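Local coordinates for protein myosin-2 (Saccharomyces cerevisiae, PDB 6IXO) that carries organelles and other cargo along actin cables as a class V motor, its globular tail, the part described here, binding cargo receptors, at residues A[101-104]-A[105-109]; A[212-215]-A[216-220]. One frame throughout, in Å; residues are numbered along the deposited sequence.

Interaction 1: A[101-104]-A[105-109]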
ATOM      1  N   GLY A 101      -6.286  -6.031   1.677  1.00 29.51           N
ATOM      2  CA  GLY A 101      -5.008  -5.938   0.985  1.00 26.80           C
ATOM      3  C   GLY A 101      -3.830  -6.179   1.906  1.00 28.37           C
ATOM      4  O   GLY A 101      -2.861  -6.830   1.545  1.00 26.33           O
ATOM      5  N   VAL A 102      -3.883  -5.630   3.108  1.00 22.78           N
ATOM      6  CA  VAL A 102      -2.757  -5.807   4.023  1.00 22.14           C
ATOM      7  C   VAL A 102      -2.662  -7.291   4.437  1.00 28.23           C
ATOM      8  O   VAL A 102      -1.565  -7.876   4.537  1.00 24.98           O
ATOM      9  CB  VAL A 102      -2.917  -4.906   5.273  1.00 27.05           C
ATOM     10  CG1 VAL A 102      -1.794  -5.166   6.278  1.00 28.81           C
ATOM     11  CG2 VAL A 102      -2.931  -3.361   4.831  1.00 24.35           C
ATOM     12  N   PHE A 103      -3.831  -7.865   4.662  1.00 28.44           N
ATOM     13  CA  PHE A 103      -3.962  -9.289   4.985  1.00 27.93           C
ATOM     14  C   PHE A 103      -3.219 -10.123   3.948  1.00 30.32           C
ATOM     15  O   PHE A 103      -2.390 -10.991   4.287  1.00 31.56           O
ATOM     16  CB  PHE A 103      -5.453  -9.663   5.016  1.00 27.04           C
ATOM     17  CG  PHE A 103      -5.702 -11.139   5.285  1.00 27.54           C
ATOM     18  CD1 PHE A 103      -5.741 -11.615   6.591  1.00 27.91           C
ATOM     19  CD2 PHE A 103      -5.951 -12.007   4.228  1.00 25.16           C
ATOM     20  CE1 PHE A 103      -5.979 -12.981   6.849  1.00 29.46           C
ATOM     21  CE2 PHE A 103      -6.227 -13.386   4.487  1.00 28.68           C
ATOM     22  CZ  PHE A 103      -6.238 -13.839   5.797  1.00 28.66           C
ATOM     23  N   TRP A 104      -3.521  -9.888   2.669  1.00 25.49           N
ATOM     24  CA  TRP A 104      -2.892 -10.696   1.624  1.00 25.51           C
ATOM     25  C   TRP A 104      -1.408 -10.378   1.478  1.00 31.01           C
ATOM     26  O   TRP A 104      -0.619 -11.271   1.205  1.00 29.55           O
ATOM     27  CB  TRP A 104      -3.636 -10.544   0.280  1.00 25.30           C
ATOM     28  CG  TRP A 104      -4.845 -11.397   0.309  1.00 26.04           C
ATOM     29  CD1 TRP A 104      -6.137 -11.002   0.359  1.00 28.16           C
ATOM     30  CD2 TRP A 104      -4.853 -12.828   0.410  1.00 27.97           C
ATOM     31  NE1 TRP A 104      -6.964 -12.083   0.450  1.00 32.54           N
ATOM     32  CE2 TRP A 104      -6.201 -13.226   0.498  1.00 32.19           C
ATOM     33  CE3 TRP A 104      -3.854 -13.802   0.434  1.00 31.25           C
ATOM     34  CZ2 TRP A 104      -6.577 -14.558   0.597  1.00 37.39           C
ATOM     35  CZ3 TRP A 104      -4.233 -15.145   0.564  1.00 31.46           C
ATOM     36  CH2 TRP A 104      -5.579 -15.500   0.632  1.00 33.79           C
ATOM     37  N   LEU A 105      -1.012  -9.121   1.670  1.00 31.44           N
ATOM     38  CA  LEU A 105       0.418  -8.812   1.693  1.00 26.84           C
ATOM     39  C   LEU A 105       1.131  -9.615   2.782  1.00 30.82           C
ATOM     40  O   LEU A 105       2.244 -10.125   2.571  1.00 30.55           O
ATOM     41  CB  LEU A 105       0.639  -7.292   1.918  1.00 24.84           C
ATOM     42  CG  LEU A 105       0.253  -6.402   0.697  1.00 31.29           C
ATOM     43  CD1 LEU A 105       0.332  -4.886   1.085  1.00 31.39           C
ATOM     44  CD2 LEU A 105       1.152  -6.695  -0.502  1.00 26.33           C
ATOM     45  N   ALA A 106       0.518  -9.684   3.968  1.00 26.81           N
ATOM     46  CA  ALA A 106       1.137 -10.419   5.082  1.00 28.68           C
ATOM     47  C   ALA A 106       1.305 -11.900   4.688  1.00 30.97           C
ATOM     48  O   ALA A 106       2.359 -12.530   4.932  1.00 28.41           O
ATOM     49  CB  ALA A 106       0.297 -10.317   6.315  1.00 28.01           C
ATOM     50  N   ASN A 107       0.261 -12.448   4.077  1.00 28.29           N
ATOM     51  CA  ASN A 107       0.259 -13.886   3.780  1.00 33.33           C
ATOM     52  C   ASN A 107       1.236 -14.255   2.677  1.00 31.25           C
ATOM     53  O   ASN A 107       1.942 -15.276   2.748  1.00 29.59           O
ATOM     54  CB  ASN A 107      -1.157 -14.349   3.438  1.00 31.09           C
ATOM     55  CG  ASN A 107      -1.912 -14.722   4.674  1.00 32.83           C
ATOM     56  OD1 ASN A 107      -1.773 -15.859   5.206  1.00 32.75           O
ATOM     57  ND2 ASN A 107      -2.634 -13.748   5.235  1.00 25.34           N
ATOM     58  N   VAL A 108       1.305 -13.416   1.658  1.00 26.94           N
ATOM     59  CA  VAL A 108       2.246 -13.677   0.562  1.00 30.65           C
ATOM     60  C   VAL A 108       3.671 -13.468   1.071  1.00 31.89           C
ATOM     61  O   VAL A 108       4.597 -14.216   0.705  1.00 33.50           O
ATOM     62  CB  VAL A 108       1.937 -12.796  -0.669  1.00 30.01           C
ATOM     63  CG1 VAL A 108       3.056 -12.888  -1.693  1.00 28.32           C
ATOM     64  CG2 VAL A 108       0.598 -13.239  -1.293  1.00 29.24           C
ATOM     65  N   ARG A 109       3.861 -12.495   1.970  1.00 28.34           N
ATOM     66  CA  ARG A 109       5.197 -12.355   2.566  1.00 26.59           C
ATOM     67  C   ARG A 109       5.561 -13.610   3.362  1.00 31.65           C
ATOM     68  O   ARG A 109       6.732 -14.037   3.394  1.00 30.53           O
ATOM     69  CB  ARG A 109       5.284 -11.127   3.490  1.00 31.13           C
ATOM     70  CG  ARG A 109       6.689 -10.906   4.039  1.00 35.84           C
ATOM     71  CD  ARG A 109       7.679 -10.647   2.893  1.00 38.11           C
ATOM     72  NE  ARG A 109       9.001 -10.222   3.390  1.00 34.34           N
ATOM     73  CZ  ARG A 109      10.054 -10.002   2.593  1.00 32.34           C
ATOM     74  NH1 ARG A 109       9.948 -10.194   1.258  1.00 31.68           N
ATOM     75  NH2 ARG A 109      11.218  -9.628   3.135  1.00 37.61           N
TER
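The amide nitrogen ND2 of Asn107 sits over the centre of the Phe103 ring, 3.5 Å above its plane, with ring and amide planes 48° apart. At the edge of the same ring, in its plane, comes CE2 of Trp104. The indole in turn has CD2 of Phe103 on one face, offset toward the rim, while CB of Asn107 approaches it obliquely, 4.1 Å from Trp104 CE3. Phe103 CG lies anti to the backbone N (chi1 178°), which carries the ring along the helix beneath the asparagine one turn on. This is i to i+4 spacing within helix 97-124 of the cargo-binding tail, and the backbone bonds follow it, as in Val108 N to Trp104 O, 2.9 Å. Phe103 O is gripped twice, by Asn107 N and by ND2 at 2.9 Å; the second donor stands above the carbonyl plane, although the oxygen lies in the amide plane. Buried Asn107 also ties this helix to its neighbours, ND2 bonding Val51 O and OD1 accepting from Ala55 N. With an alanine at Phe103, the amide is likely to lose its aromatic floor and a gap to open beside the Trp104 indole. Phe35 meets both rings.

Interaction 2: A[212-215]-A[216-220]. With SO4 (sulfate ion), chain B.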
ATOM      1  N   ILE A 212      -4.982   2.377   7.221  1.00 31.77           N
ATOM      2  CA  ILE A 212      -3.721   1.797   6.757  1.00 29.99           C
ATOM      3  C   ILE A 212      -2.786   1.586   7.926  1.00 35.32           C
ATOM      4  O   ILE A 212      -2.215   0.505   8.097  1.00 31.98           O
ATOM      5  CB  ILE A 212      -3.054   2.674   5.729  1.00 29.24           C
ATOM      6  CG1 ILE A 212      -3.910   2.696   4.457  1.00 28.55           C
ATOM      7  CG2 ILE A 212      -1.669   2.127   5.336  1.00 27.61           C
ATOM      8  CD1 ILE A 212      -3.413   3.692   3.426  1.00 27.46           C
ATOM      9  N   TYR A 213      -2.638   2.617   8.751  1.00 29.73           N
ATOM     10  CA  TYR A 213      -1.755   2.491   9.912  1.00 30.70           C
ATOM     11  C   TYR A 213      -2.103   1.323  10.819  1.00 31.28           C
ATOM     12  O   TYR A 213      -1.222   0.490  11.176  1.00 32.14           O
ATOM     13  CB  TYR A 213      -1.807   3.813  10.726  1.00 28.94           C
ATOM     14  CG  TYR A 213      -1.014   3.728  12.018  1.00 33.49           C
ATOM     15  CD1 TYR A 213       0.348   3.994  12.033  1.00 37.28           C
ATOM     16  CD2 TYR A 213      -1.633   3.398  13.217  1.00 34.74           C
ATOM     17  CE1 TYR A 213       1.079   3.947  13.209  1.00 44.56           C
ATOM     18  CE2 TYR A 213      -0.912   3.347  14.407  1.00 45.02           C
ATOM     19  CZ  TYR A 213       0.445   3.619  14.391  1.00 47.26           C
ATOM     20  OH  TYR A 213       1.176   3.582  15.552  1.00 50.24           O
ATOM     21  N   TRP A 214      -3.374   1.239  11.234  1.00 30.16           N
ATOM     22  CA  TRP A 214      -3.740   0.227  12.248  1.00 35.24           C
ATOM     23  C   TRP A 214      -3.771  -1.194  11.685  1.00 36.80           C
ATOM     24  O   TRP A 214      -3.448  -2.140  12.404  1.00 37.09           O
ATOM     25  CB  TRP A 214      -5.085   0.569  12.883  1.00 36.33           C
ATOM     26  CG  TRP A 214      -4.929   1.605  13.917  1.00 43.65           C
ATOM     27  CD1 TRP A 214      -5.363   2.919  13.865  1.00 44.16           C
ATOM     28  CD2 TRP A 214      -4.220   1.461  15.152  1.00 44.28           C
ATOM     29  NE1 TRP A 214      -4.989   3.567  15.023  1.00 44.47           N
ATOM     30  CE2 TRP A 214      -4.286   2.698  15.821  1.00 50.08           C
ATOM     31  CE3 TRP A 214      -3.539   0.392  15.760  1.00 54.58           C
ATOM     32  CZ2 TRP A 214      -3.696   2.902  17.073  1.00 53.67           C
ATOM     33  CZ3 TRP A 214      -2.963   0.594  16.993  1.00 58.81           C
ATOM     34  CH2 TRP A 214      -3.041   1.841  17.640  1.00 55.19           C
ATOM     35  N   CYS A 215      -4.124  -1.349  10.397  1.00 34.04           N
ATOM     36  CA  CYS A 215      -4.105  -2.691   9.756  1.00 35.33           C
ATOM     37  C   CYS A 215      -2.675  -3.185   9.665  1.00 34.83           C
ATOM     38  O   CYS A 215      -2.365  -4.355   9.982  1.00 32.67           O
ATOM     39  CB  CYS A 215      -4.767  -2.646   8.346  1.00 30.22           C
ATOM     40  SG  CYS A 215      -6.574  -2.562   8.471  1.00 39.01           S
ATOM     41  N   MET A 216      -1.778  -2.294   9.250  1.00 31.92           N
ATOM     42  CA  MET A 216      -0.360  -2.651   9.193  1.00 32.51           C
ATOM     43  C   MET A 216       0.233  -2.933  10.551  1.00 37.77           C
ATOM     44  O   MET A 216       0.990  -3.908  10.724  1.00 39.00           O
ATOM     45  CB  MET A 216       0.427  -1.553   8.501  1.00 31.34           C
ATOM     46  CG  MET A 216      -0.002  -1.487   7.044  1.00 36.83           C
ATOM     47  SD  MET A 216       1.369  -1.028   6.026  1.00 49.22           S
ATOM     48  CE  MET A 216       0.630  -1.133   4.402  1.00 45.83           C
ATOM     49  N   LYS A 217      -0.106  -2.102  11.531  1.00 34.62           N
ATOM     50  CA  LYS A 217       0.354  -2.363  12.899  1.00 35.77           C
ATOM     51  C   LYS A 217      -0.189  -3.691  13.474  1.00 41.69           C
ATOM     52  O   LYS A 217       0.567  -4.541  14.023  1.00 44.32           O
ATOM     53  CB  LYS A 217      -0.050  -1.179  13.805  1.00 37.55           C
ATOM     54  CG  LYS A 217       0.524  -1.296  15.198  1.00 50.60           C
ATOM     55  CD  LYS A 217       0.621   0.047  15.914  1.00 61.49           C
ATOM     56  CE  LYS A 217       1.440  -0.120  17.212  1.00 72.26           C
ATOM     57  NZ  LYS A 217       1.843   1.188  17.815  1.00 78.99           N
ATOM     58  N   SER A 218      -1.503  -3.874  13.354  1.00 38.31           N
ATOM     59  CA  SER A 218      -2.149  -5.026  13.978  1.00 45.02           C
ATOM     60  C   SER A 218      -1.754  -6.292  13.262  1.00 45.83           C
ATOM     61  O   SER A 218      -1.696  -7.358  13.896  1.00 45.89           O
ATOM     62  CB  SER A 218      -3.667  -4.917  13.979  1.00 47.56           C
ATOM     63  OG  SER A 218      -4.114  -3.838  14.789  1.00 55.15           O
ATOM     64  N   PHE A 219      -1.505  -6.193  11.950  1.00 40.10           N
ATOM     65  CA  PHE A 219      -1.193  -7.404  11.176  1.00 40.90           C
ATOM     66  C   PHE A 219       0.300  -7.665  11.129  1.00 41.16           C
ATOM     67  O   PHE A 219       0.754  -8.461  10.302  1.00 41.96           O
ATOM     68  CB  PHE A 219      -1.739  -7.332   9.736  1.00 33.11           C
ATOM     69  CG  PHE A 219      -3.242  -7.317   9.655  1.00 39.19           C
ATOM     70  CD1 PHE A 219      -4.021  -7.408  10.810  1.00 42.28           C
ATOM     71  CD2 PHE A 219      -3.884  -7.170   8.419  1.00 40.89           C
ATOM     72  CE1 PHE A 219      -5.413  -7.361  10.753  1.00 45.48           C
ATOM     73  CE2 PHE A 219      -5.268  -7.129   8.350  1.00 41.64           C
ATOM     74  CZ  PHE A 219      -6.038  -7.224   9.528  1.00 46.77           C
ATOM     75  N   HIS A 220       1.047  -6.980  12.003  1.00 38.27           N
ATOM     76  CA  HIS A 220       2.483  -7.186  12.164  1.00 42.24           C
ATOM     77  C   HIS A 220       3.250  -6.951  10.870  1.00 39.79           C
ATOM     78  O   HIS A 220       4.146  -7.694  10.532  1.00 39.16           O
ATOM     79  CB  HIS A 220       2.752  -8.615  12.695  1.00 46.37           C
ATOM     80  CG  HIS A 220       1.906  -8.969  13.878  1.00 54.46           C
ATOM     81  ND1 HIS A 220       2.098  -8.401  15.120  1.00 65.19           N
ATOM     82  CD2 HIS A 220       0.851  -9.806  14.003  1.00 55.93           C
ATOM     83  CE1 HIS A 220       1.209  -8.892  15.964  1.00 65.77           C
ATOM     84  NE2 HIS A 220       0.440  -9.745  15.314  1.00 63.24           N
TER
HETATM   85  S   SO4 B1601      -4.878   6.990  16.402  1.00141.08           S
HETATM   86  O1  SO4 B1601      -4.898   8.422  16.120  1.00143.34           O
HETATM   87  O2  SO4 B1601      -6.191   6.412  16.125  1.00141.66           O
HETATM   88  O3  SO4 B1601      -4.526   6.780  17.803  1.00144.01           O
HETATM   89  O4  SO4 B1601      -3.884   6.343  15.556  1.00138.92           O
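Trp214 O receives the backbone N of Ser218 at 2.8 Å, and the serine OG lies 3.0 Å from that same Trp214 oxygen, though OG also bonds with Gly41 N and the destination of its own proton is not settled. Lys217 N binds Tyr213 O at 2.8 Å, and Phe219 N reaches Cys215 O in a more bent bond, 142° at the hydrogen. There the helix ends: His220, with positive phi, is the C-prime residue of a Schellman motif, its N bonded to Lys217 O while Ile221 N returns to Met216 O.

On the aromatic side the polar links are weak. Trp214 NE1 makes two weak hydrogen bonds to a sulfate, probably from the crystallisation liquor, whose sulfur lies in the indole plane at the edge; His274 NE2 holds the anion too. Tyr213 CE2 lies over the centre of one indole face. Lys217, extended beyond CG, runs alongside both aromatic side chains, its CD 3.8 Å from Trp214 CZ3, and ends in a weak bond of NZ to Tyr213 OH.

Phe219 CG is anti to its carbonyl carbon (chi1 -66°), which brings the ring back toward the preceding turn, and chi2 near zero (-2°) turns one face to the Cys215 carbonyl carbon; Cys215 SG makes an oblique sulfur-aromatic contact, 5.2 Å from the ring centroid. On the apolar flank Ile212 CG2 and Met216 CE touch at 4.1 Å, side by side.

The end of helix 202-218 is thereby wedged between other helices: Ile212 and Met216 pack on helix 223-247, Cys215 and Phe219 on helix 97-124 through Val102, and Phe219 also on Val51 of the short helix 48-51.

Interaction 1 precedes interaction 2 along the chain, the first within helix 97-124 and the second at the C-terminal end of helix 202-218. Helix 134-180 comes between them in sequence, yet their centres are only about 11 Å apart. They touch directly: Val102 CG1 packs against Phe219 CD2 at 3.6 Å, and also near the backbone at Cys215 and Met216. Each also reaches Val51 of helix 48-51, interaction 1 by the Asn107 amide and interaction 2 by the Phe219 ring. Both thus belong to one buried junction in this predominantly helical, strand-free cargo-binding tail, where one helix turn packs within itself while other side chains of that turn, such as Val102, meet the next helix.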